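Long-range contacts in aldehyde dehydrogenase (Listeria monocytogenes, PDB 3K9D), which probably oxidises aldehydes or related oxo compounds with NAD or NADP as the electron acceptor: residues A[70-75]-A[243-248]; A[103-108]-A[441-446]; A[193-198]-A[210-215]. One frame throughout, in Å; residues are numbered along the deposited sequence.

Contact 1: residues A[70-75]-A[243-248]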
loop_
_atom_site.group_PDB
_atom_site.type_symbol
_atom_site.label_atom_id
_atom_site.label_comp_id
_atom_site.label_asym_id
_atom_site.label_seq_id
_atom_site.Cartn_x
_atom_site.Cartn_y
_atom_site.Cartn_z
ATOM N N LYS A 70 -26.265 16.926 0.539
ATOM C CA LYS A 70 -24.873 17.407 0.536
ATOM C C LYS A 70 -24.470 18.108 1.844
ATOM O O LYS A 70 -23.287 18.119 2.197
ATOM C CB LYS A 70 -24.630 18.348 -0.648
ATOM C CG LYS A 70 -24.146 17.678 -1.916
ATOM C CD LYS A 70 -24.620 18.436 -3.150
ATOM C CE LYS A 70 -23.667 18.247 -4.330
ATOM N NZ LYS A 70 -23.330 16.787 -4.566
ATOM N N VAL A 71 -25.443 18.697 2.551
ATOM C CA VAL A 71 -25.196 19.276 3.889
ATOM C C VAL A 71 -24.839 18.159 4.874
ATOM O O VAL A 71 -23.865 18.272 5.614
ATOM C CB VAL A 71 -26.383 20.141 4.425
ATOM C CG1 VAL A 71 -26.157 20.584 5.878
ATOM C CG2 VAL A 71 -26.617 21.358 3.567
ATOM N N ILE A 72 -25.613 17.079 4.859
ATOM C CA ILE A 72 -25.331 15.867 5.649
ATOM C C ILE A 72 -23.928 15.278 5.347
ATOM O O ILE A 72 -23.208 14.862 6.264
ATOM C CB ILE A 72 -26.459 14.802 5.444
ATOM C CG1 ILE A 72 -27.796 15.315 6.009
ATOM C CG2 ILE A 72 -26.119 13.464 6.104
ATOM C CD1 ILE A 72 -29.006 14.643 5.388
ATOM N N LYS A 73 -23.537 15.296 4.075
ATOM C CA LYS A 73 -22.219 14.776 3.653
ATOM C C LYS A 73 -21.112 15.659 4.183
ATOM O O LYS A 73 -20.035 15.179 4.542
ATOM C CB LYS A 73 -22.131 14.709 2.139
ATOM C CG LYS A 73 -23.001 13.641 1.520
ATOM C CD LYS A 73 -23.243 13.925 0.054
ATOM C CE LYS A 73 -22.018 13.639 -0.765
ATOM N NZ LYS A 73 -22.272 13.777 -2.220
ATOM N N ASN A 74 -21.395 16.954 4.228
ATOM C CA ASN A 74 -20.477 17.923 4.803
ATOM C C ASN A 74 -20.360 17.780 6.304
ATOM O O ASN A 74 -19.258 17.914 6.843
ATOM C CB ASN A 74 -20.848 19.337 4.379
ATOM C CG ASN A 74 -20.284 19.694 3.023
ATOM O OD1 ASN A 74 -19.409 19.012 2.510
ATOM N ND2 ASN A 74 -20.761 20.791 2.446
ATOM N N VAL A 75 -21.487 17.461 6.961
ATOM C CA VAL A 75 -21.538 17.115 8.395
ATOM C C VAL A 75 -20.756 15.833 8.699
ATOM O O VAL A 75 -20.010 15.766 9.686
ATOM C CB VAL A 75 -23.025 16.976 8.914
ATOM C CG1 VAL A 75 -23.099 16.361 10.310
ATOM C CG2 VAL A 75 -23.710 18.320 8.930
ATOM N N LYS A 243 -30.233 4.844 -1.953
ATOM C CA LYS A 243 -30.253 4.976 -3.398
ATOM C C LYS A 243 -30.742 6.351 -3.874
ATOM O O LYS A 243 -30.282 6.840 -4.910
ATOM C CB LYS A 243 -31.044 3.805 -4.029
ATOM C CG LYS A 243 -31.002 3.723 -5.521
ATOM C CD LYS A 243 -29.582 3.593 -5.986
ATOM C CE LYS A 243 -29.544 3.501 -7.460
ATOM N NZ LYS A 243 -28.168 3.388 -8.033
ATOM N N THR A 244 -31.630 6.985 -3.097
ATOM C CA THR A 244 -32.090 8.346 -3.397
ATOM C C THR A 244 -31.238 9.449 -2.760
ATOM O O THR A 244 -31.403 10.618 -3.099
ATOM C CB THR A 244 -33.554 8.579 -2.945
ATOM O OG1 THR A 244 -33.622 8.486 -1.521
ATOM C CG2 THR A 244 -34.489 7.544 -3.549
ATOM N N PHE A 245 -30.352 9.084 -1.831
ATOM C CA PHE A 245 -29.481 10.045 -1.152
ATOM C C PHE A 245 -28.555 10.781 -2.123
ATOM O O PHE A 245 -27.689 10.164 -2.740
ATOM C CB PHE A 245 -28.650 9.365 -0.055
ATOM C CG PHE A 245 -27.975 10.336 0.875
ATOM C CD1 PHE A 245 -28.696 10.958 1.892
ATOM C CD2 PHE A 245 -26.634 10.634 0.736
ATOM C CE1 PHE A 245 -28.089 11.856 2.746
ATOM C CE2 PHE A 245 -26.019 11.543 1.594
ATOM C CZ PHE A 245 -26.751 12.145 2.596
ATOM N N ASP A 246 -28.766 12.095 -2.245
ATOM C CA ASP A 246 -28.055 12.965 -3.189
ATOM C C ASP A 246 -28.258 12.525 -4.649
ATOM O O ASP A 246 -27.365 12.677 -5.482
ATOM C CB ASP A 246 -26.560 13.066 -2.812
ATOM C CG ASP A 246 -25.903 14.340 -3.321
ATOM O OD1 ASP A 246 -26.489 15.421 -3.132
ATOM O OD2 ASP A 246 -24.790 14.259 -3.888
ATOM N N ASN A 247 -29.445 11.976 -4.938
ATOM C CA ASN A 247 -29.752 11.282 -6.208
ATOM C C ASN A 247 -28.707 10.217 -6.628
ATOM O O ASN A 247 -28.366 10.116 -7.800
ATOM C CB ASN A 247 -29.986 12.288 -7.358
ATOM C CG ASN A 247 -31.052 13.336 -7.035
ATOM O OD1 ASN A 247 -32.064 13.032 -6.425
ATOM N ND2 ASN A 247 -30.825 14.563 -7.464
ATOM N N GLY A 248 -28.185 9.462 -5.660
ATOM C CA GLY A 248 -27.315 8.297 -5.929
ATOM C C GLY A 248 -25.838 8.530 -6.250
ATOM O O GLY A 248 -25.195 7.682 -6.881
#
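The Phe245 ring meets helix 67-85 with its outer edge, and the Asp246 carboxylate beside it takes Lys70 on the syn lone pair of one oxygen and Lys73 from above its plane. This is a loop-on-helix contact built on a salt-bridge network. The loop runs from helix 232-243 toward strand 256-260, and in aldehyde dehydrogenases the loop ahead of this strand usually carries the catalytic cysteine.

At the ring, Ile72 CB lies in the plane just beyond the rim, and Ile72 CG2 comes to 3.8 Å from Phe245 CZ. On the neighbouring corner, Lys73 CG stands 3.7 Å from Phe245 CE2, its aliphatic chain sliding past the ring in the opposite direction. A chi1 of -167° sets Phe245 CG anti to the backbone N, which carries the ring out to the helix. Leu452 of the second subunit also packs on Phe245, so the aromatic patch belongs partly to the dimer interface.

The polar half gathers on one oxygen. Lys70 NZ donates to Asp246 OD2 at 3.0 Å. Lys73 NZ reaches Asp246 OD2 at 3.1 Å, from 58° out of the carboxylate plane, so the two ammonium groups approach from different directions. Lys73 NZ is also hydrogen-bonded to Asn120 OD1, while Asp246 OD2 also bonds to Thr249 OG1 and Asp246 OD1 to the backbone N of Ile66. With both oxygens held, the carboxylate should have little freedom to rotate, and the two ammonium groups would tend to stabilise its negative charge in this buried setting.

Lys70 also lays its chain across the aspartate at about a right angle: its CG and CD each lie 3.5 Å from Asp246 OD1, and a bend in the last torsion (chi4 49°) turns NZ back toward Asp246 OD2.

Contact 2: residues A[103-108]-A[441-446]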
loop_
_atom_site.group_PDB
_atom_site.type_symbol
_atom_site.label_atom_id
_atom_site.label_comp_id
_atom_site.label_asym_id
_atom_site.label_seq_id
_atom_site.Cartn_x
_atom_site.Cartn_y
_atom_site.Cartn_z
ATOM N N MET A 103 10.804 -0.267 19.616
ATOM C CA MET A 103 9.981 0.934 19.715
ATOM C C MET A 103 9.384 1.232 18.349
ATOM O O MET A 103 9.986 0.892 17.326
ATOM C CB MET A 103 10.826 2.128 20.177
ATOM C CG MET A 103 11.666 1.859 21.424
ATOM S SD MET A 103 12.290 3.362 22.209
ATOM C CE MET A 103 13.552 3.905 21.061
ATOM N N GLU A 104 8.208 1.858 18.330
ATOM C CA GLU A 104 7.545 2.245 17.077
ATOM C C GLU A 104 7.239 3.742 17.055
ATOM O O GLU A 104 6.741 4.302 18.039
ATOM C CB GLU A 104 6.254 1.438 16.843
ATOM C CG GLU A 104 6.460 -0.057 16.737
ATOM C CD GLU A 104 5.223 -0.820 16.300
ATOM O OE1 GLU A 104 4.281 -0.217 15.737
ATOM O OE2 GLU A 104 5.205 -2.050 16.512
ATOM N N VAL A 105 7.544 4.374 15.922
ATOM C CA VAL A 105 7.421 5.819 15.727
ATOM C C VAL A 105 6.671 6.053 14.423
ATOM O O VAL A 105 7.041 5.504 13.383
ATOM C CB VAL A 105 8.833 6.518 15.649
ATOM C CG1 VAL A 105 8.726 8.008 15.236
ATOM C CG2 VAL A 105 9.585 6.402 16.968
ATOM N N ALA A 106 5.613 6.863 14.485
ATOM C CA ALA A 106 4.869 7.271 13.306
ATOM C C ALA A 106 5.674 8.254 12.451
ATOM O O ALA A 106 6.225 9.250 12.950
ATOM C CB ALA A 106 3.546 7.881 13.722
ATOM N N VAL A 107 5.751 7.960 11.161
ATOM C CA VAL A 107 6.442 8.822 10.212
ATOM C C VAL A 107 5.443 9.265 9.167
ATOM O O VAL A 107 4.919 8.420 8.441
ATOM C CB VAL A 107 7.604 8.074 9.502
ATOM C CG1 VAL A 107 8.296 8.979 8.512
ATOM C CG2 VAL A 107 8.602 7.577 10.506
ATOM N N PRO A 108 5.177 10.583 9.075
ATOM C CA PRO A 108 4.246 11.105 8.068
ATOM C C PRO A 108 4.741 10.779 6.662
ATOM O O PRO A 108 5.953 10.757 6.432
ATOM C CB PRO A 108 4.304 12.620 8.284
ATOM C CG PRO A 108 4.775 12.794 9.670
ATOM C CD PRO A 108 5.748 11.668 9.895
ATOM N N ASN A 441 3.802 5.956 7.871
ATOM C CA ASN A 441 4.622 4.759 7.954
ATOM C C ASN A 441 5.017 4.547 9.411
ATOM O O ASN A 441 5.100 5.497 10.178
ATOM C CB ASN A 441 5.916 4.913 7.136
ATOM C CG ASN A 441 5.695 4.941 5.641
ATOM O OD1 ASN A 441 6.276 5.785 4.957
ATOM N ND2 ASN A 441 4.901 4.000 5.110
ATOM N N ILE A 442 5.287 3.302 9.783
ATOM C CA ILE A 442 5.863 3.018 11.090
ATOM C C ILE A 442 7.376 2.760 10.989
ATOM O O ILE A 442 7.817 1.857 10.272
ATOM C CB ILE A 442 5.135 1.856 11.781
ATOM C CG1 ILE A 442 3.653 2.237 11.995
ATOM C CG2 ILE A 442 5.843 1.446 13.070
ATOM C CD1 ILE A 442 3.035 1.770 13.295
ATOM N N ARG A 443 8.153 3.574 11.692
ATOM C CA ARG A 443 9.583 3.311 11.904
ATOM C C ARG A 443 9.785 2.463 13.163
ATOM O O ARG A 443 9.295 2.811 14.238
ATOM C CB ARG A 443 10.361 4.622 12.019
ATOM C CG ARG A 443 11.801 4.494 12.523
ATOM C CD ARG A 443 12.393 5.860 12.872
ATOM N NE ARG A 443 12.208 6.827 11.787
ATOM C CZ ARG A 443 11.904 8.112 11.954
ATOM N NH1 ARG A 443 11.721 8.613 13.169
ATOM N NH2 ARG A 443 11.756 8.896 10.893
ATOM N N ARG A 444 10.517 1.363 13.019
ATOM C CA ARG A 444 10.837 0.501 14.148
ATOM C C ARG A 444 12.289 0.569 14.569
ATOM O O ARG A 444 13.204 0.474 13.744
ATOM C CB ARG A 444 10.428 -0.935 13.865
ATOM C CG ARG A 444 8.926 -1.091 13.782
ATOM C CD ARG A 444 8.586 -2.109 12.767
ATOM N NE ARG A 444 7.152 -2.215 12.516
ATOM C CZ ARG A 444 6.560 -1.791 11.409
ATOM N NH1 ARG A 444 7.266 -1.187 10.455
ATOM N NH2 ARG A 444 5.254 -1.971 11.252
ATOM N N ILE A 445 12.491 0.748 15.868
ATOM C CA ILE A 445 13.823 0.904 16.431
ATOM C C ILE A 445 14.033 -0.315 17.299
ATOM O O ILE A 445 13.318 -0.504 18.282
ATOM C CB ILE A 445 13.962 2.218 17.254
ATOM C CG1 ILE A 445 13.610 3.422 16.384
ATOM C CG2 ILE A 445 15.376 2.360 17.843
ATOM C CD1 ILE A 445 12.139 3.823 16.411
ATOM N N ALA A 446 14.991 -1.152 16.904
ATOM C CA ALA A 446 15.163 -2.467 17.508
ATOM C C ALA A 446 16.579 -2.703 17.999
ATOM O O ALA A 446 17.541 -2.400 17.290
ATOM C CB ALA A 446 14.766 -3.546 16.526
#
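Val107 N donates to Asn441 O at 2.7 Å, the shortest of six backbone bonds that lace strand 102-116 antiparallel to strand 440-447. The return bond, Asn441 N to Val107 O, closes this hydrogen-bonded pair; Val105 with Arg443 and Met103 with Ile445 repeat it. Between them, Glu104 with Arg444 and Ala106 with Ile442 are non-hydrogen-bonded pairs, where Arg444 CA makes a CA-H...O contact with Met103 O.

On the face of Val105, Val107 and Arg443, the arginine's CG is anti to its backbone N (chi1 168°) and the chain bends farther out, laying the guanidinium against the valines. Val107 CG2 covers one face off-centre, 3.4 Å from Arg443 NH2. Along the same face Val105 CG2 touches Ile445 CD1 at 3.7 Å, and Met103 CE packs on Ile445 CG2.

On the other face, Glu104 OE2 stays 4.4 Å from Arg444 NE, beyond a salt bridge, and pairs with Lys95. Ile442 CG2 sits over the centre of the Arg444 guanidinium.

Arg444 to Ala446 form a parallel ladder with the second subunit, carrying the sheet across the interface, consistent with the strand arm through which aldehyde dehydrogenase subunits associate. Arg444 salt-bridges Asp432 of that subunit, and Arg443 donates to its Ala389 O and Val394 O: aliphatic groups pack the guanidiniums while the other chain takes several of their N-H groups.

Contact 3: residues A[193-198]-A[210-215]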
loop_
_atom_site.group_PDB
_atom_site.type_symbol
_atom_site.label_atom_id
_atom_site.label_comp_id
_atom_site.label_asym_id
_atom_site.label_seq_id
_atom_site.Cartn_x
_atom_site.Cartn_y
_atom_site.Cartn_z
ATOM N N ALA A 193 4.329 12.211 -2.139
ATOM C CA ALA A 193 4.615 10.968 -1.412
ATOM C C ALA A 193 3.584 9.864 -1.619
ATOM O O ALA A 193 3.899 8.659 -1.520
ATOM C CB ALA A 193 4.756 11.256 0.054
ATOM N N VAL A 194 2.352 10.281 -1.887
ATOM C CA VAL A 194 1.234 9.357 -2.005
ATOM C C VAL A 194 0.111 10.005 -2.813
ATOM O O VAL A 194 -0.009 11.230 -2.856
ATOM C CB VAL A 194 0.739 8.853 -0.605
ATOM C CG1 VAL A 194 -0.110 9.913 0.098
ATOM C CG2 VAL A 194 -0.010 7.502 -0.708
ATOM N N ILE A 195 -0.683 9.173 -3.482
ATOM C CA ILE A 195 -1.877 9.647 -4.172
ATOM C C ILE A 195 -3.109 9.018 -3.542
ATOM O O ILE A 195 -3.203 7.789 -3.465
ATOM C CB ILE A 195 -1.853 9.321 -5.700
ATOM C CG1 ILE A 195 -0.572 9.848 -6.339
ATOM C CG2 ILE A 195 -3.099 9.908 -6.410
ATOM C CD1 ILE A 195 -0.160 9.113 -7.568
ATOM N N LEU A 196 -4.040 9.865 -3.086
ATOM C CA LEU A 196 -5.415 9.429 -2.812
ATOM C C LEU A 196 -6.249 9.612 -4.073
ATOM O O LEU A 196 -6.623 10.727 -4.449
ATOM C CB LEU A 196 -6.035 10.175 -1.638
ATOM C CG LEU A 196 -5.356 9.976 -0.282
ATOM C CD1 LEU A 196 -5.949 10.889 0.792
ATOM C CD2 LEU A 196 -5.461 8.531 0.114
ATOM N N ALA A 197 -6.514 8.492 -4.722
ATOM C CA ALA A 197 -7.040 8.481 -6.075
ATOM C C ALA A 197 -8.538 8.206 -6.042
ATOM O O ALA A 197 -8.968 7.068 -6.205
ATOM C CB ALA A 197 -6.308 7.426 -6.905
ATOM N N THR A 198 -9.320 9.256 -5.812
ATOM C CA THR A 198 -10.783 9.154 -5.824
ATOM C C THR A 198 -11.330 9.671 -7.163
ATOM O O THR A 198 -11.225 10.862 -7.485
ATOM C CB THR A 198 -11.417 9.907 -4.633
ATOM O OG1 THR A 198 -10.759 9.519 -3.420
ATOM C CG2 THR A 198 -12.906 9.592 -4.515
ATOM N N SER A 210 1.902 6.097 -12.282
ATOM C CA SER A 210 2.568 7.393 -12.081
ATOM C C SER A 210 4.026 7.326 -11.592
ATOM O O SER A 210 4.783 8.307 -11.725
ATOM C CB SER A 210 1.762 8.225 -11.085
ATOM O OG SER A 210 1.773 7.628 -9.796
ATOM N N GLY A 211 4.410 6.188 -11.012
ATOM C CA GLY A 211 5.705 6.070 -10.340
ATOM C C GLY A 211 5.658 6.433 -8.867
ATOM O O GLY A 211 6.639 6.256 -8.156
ATOM N N THR A 212 4.512 6.953 -8.421
ATOM C CA THR A 212 4.276 7.369 -7.029
ATOM C C THR A 212 3.331 6.373 -6.391
ATOM O O THR A 212 2.395 5.923 -7.062
ATOM C CB THR A 212 3.631 8.787 -6.983
ATOM O OG1 THR A 212 4.516 9.730 -7.600
ATOM C CG2 THR A 212 3.316 9.258 -5.562
ATOM N N PRO A 213 3.569 6.003 -5.109
ATOM C CA PRO A 213 2.603 5.185 -4.357
ATOM C C PRO A 213 1.184 5.733 -4.433
ATOM O O PRO A 213 0.968 6.916 -4.205
ATOM C CB PRO A 213 3.115 5.273 -2.922
ATOM C CG PRO A 213 4.593 5.441 -3.075
ATOM C CD PRO A 213 4.784 6.278 -4.315
ATOM N N ALA A 214 0.238 4.866 -4.772
ATOM C CA ALA A 214 -1.162 5.253 -4.896
ATOM C C ALA A 214 -2.072 4.412 -4.026
ATOM O O ALA A 214 -1.780 3.270 -3.692
ATOM C CB ALA A 214 -1.613 5.162 -6.347
ATOM N N ILE A 215 -3.186 5.008 -3.639
ATOM C CA ILE A 215 -4.282 4.237 -3.109
ATOM C C ILE A 215 -5.555 4.607 -3.848
ATOM O O ILE A 215 -6.015 5.751 -3.819
ATOM C CB ILE A 215 -4.368 4.275 -1.557
ATOM C CG1 ILE A 215 -5.805 4.044 -1.088
ATOM C CG2 ILE A 215 -3.707 5.527 -0.982
ATOM C CD1 ILE A 215 -5.947 4.252 0.358
#
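This is a parallel strand pairing inside a beta-alpha-beta unit: strand 192-197 runs into helix 201-207, and the chain returns through the loop 210-213 to lay strand 214-216 alongside. The arrangement is consistent with the Rossmann-like nucleotide-binding domain of aldehyde dehydrogenases. Three backbone bonds set the register. Ile195 N donates to Pro213 O at 2.9 Å, Ile195 O accepts from Ile215 N at 2.8 Å, and Ile215 O takes Ala197 N, so Ile195 uses both its polar backbone atoms on the same neighbour. A CA-H...O contact from Val194 to Pro213 O, 3.3 Å from CA to O, adds to the first of these.

The side chains sort onto two faces. On one, Leu196 and Ile215 lie side by side pointing the same way, with Leu196 CD2 3.6 Å from Ile215 CG2, and Val194 CG2 touches Ile215 CG2 more loosely. Ile215 CG2 also rests 3.4 Å from Ile195 O.

On the other face Ile195 reaches back under the turn. Its CD1 comes to 3.3 Å from Ser210 OG and 3.8 Å from Thr212 CB, the isoleucine side chain crossing that of Thr212 at about a right angle. Ser210 OG accepts from Thr212 N at 3.1 Å in an ST turn and is also bonded to Ala207 O, while Thr212 OG1 is bonded to Met187 O; both hydroxyls thus have polar partners although they are buried. Separately, the ring carbons of Pro213 rest against Ala193 O.

Helix 201-207 covers Ile195, Ala197 and Ala214 through Ala207, Met187 of helix 180-188 meets Ile195 and Ser210, and strand 102-116 pairs with strand 192-197 along its other edge.

Overall arrangement
From the N terminus, the first segment met is 70-75 on helix 67-85, which pairs with 243-248, so contact 1 closes a loop with 167 residues between its segments. Strand 102-116 starts inside that loop, but its partner 441-446 comes only near the C terminus; contacts 1 and 2 therefore cross. Contact 3, a short beta-alpha-beta closure, is nested within both loops. Contacts 2 and 3 share one mixed sheet, their centres about 21 Å apart. Contact 1 lies on the opposite side of the chain's centre, its own centre about 38 Å from that of contact 2, tying that helix to the loop before strand 256-260 of the second, parallel sheet. All three touch the second subunit.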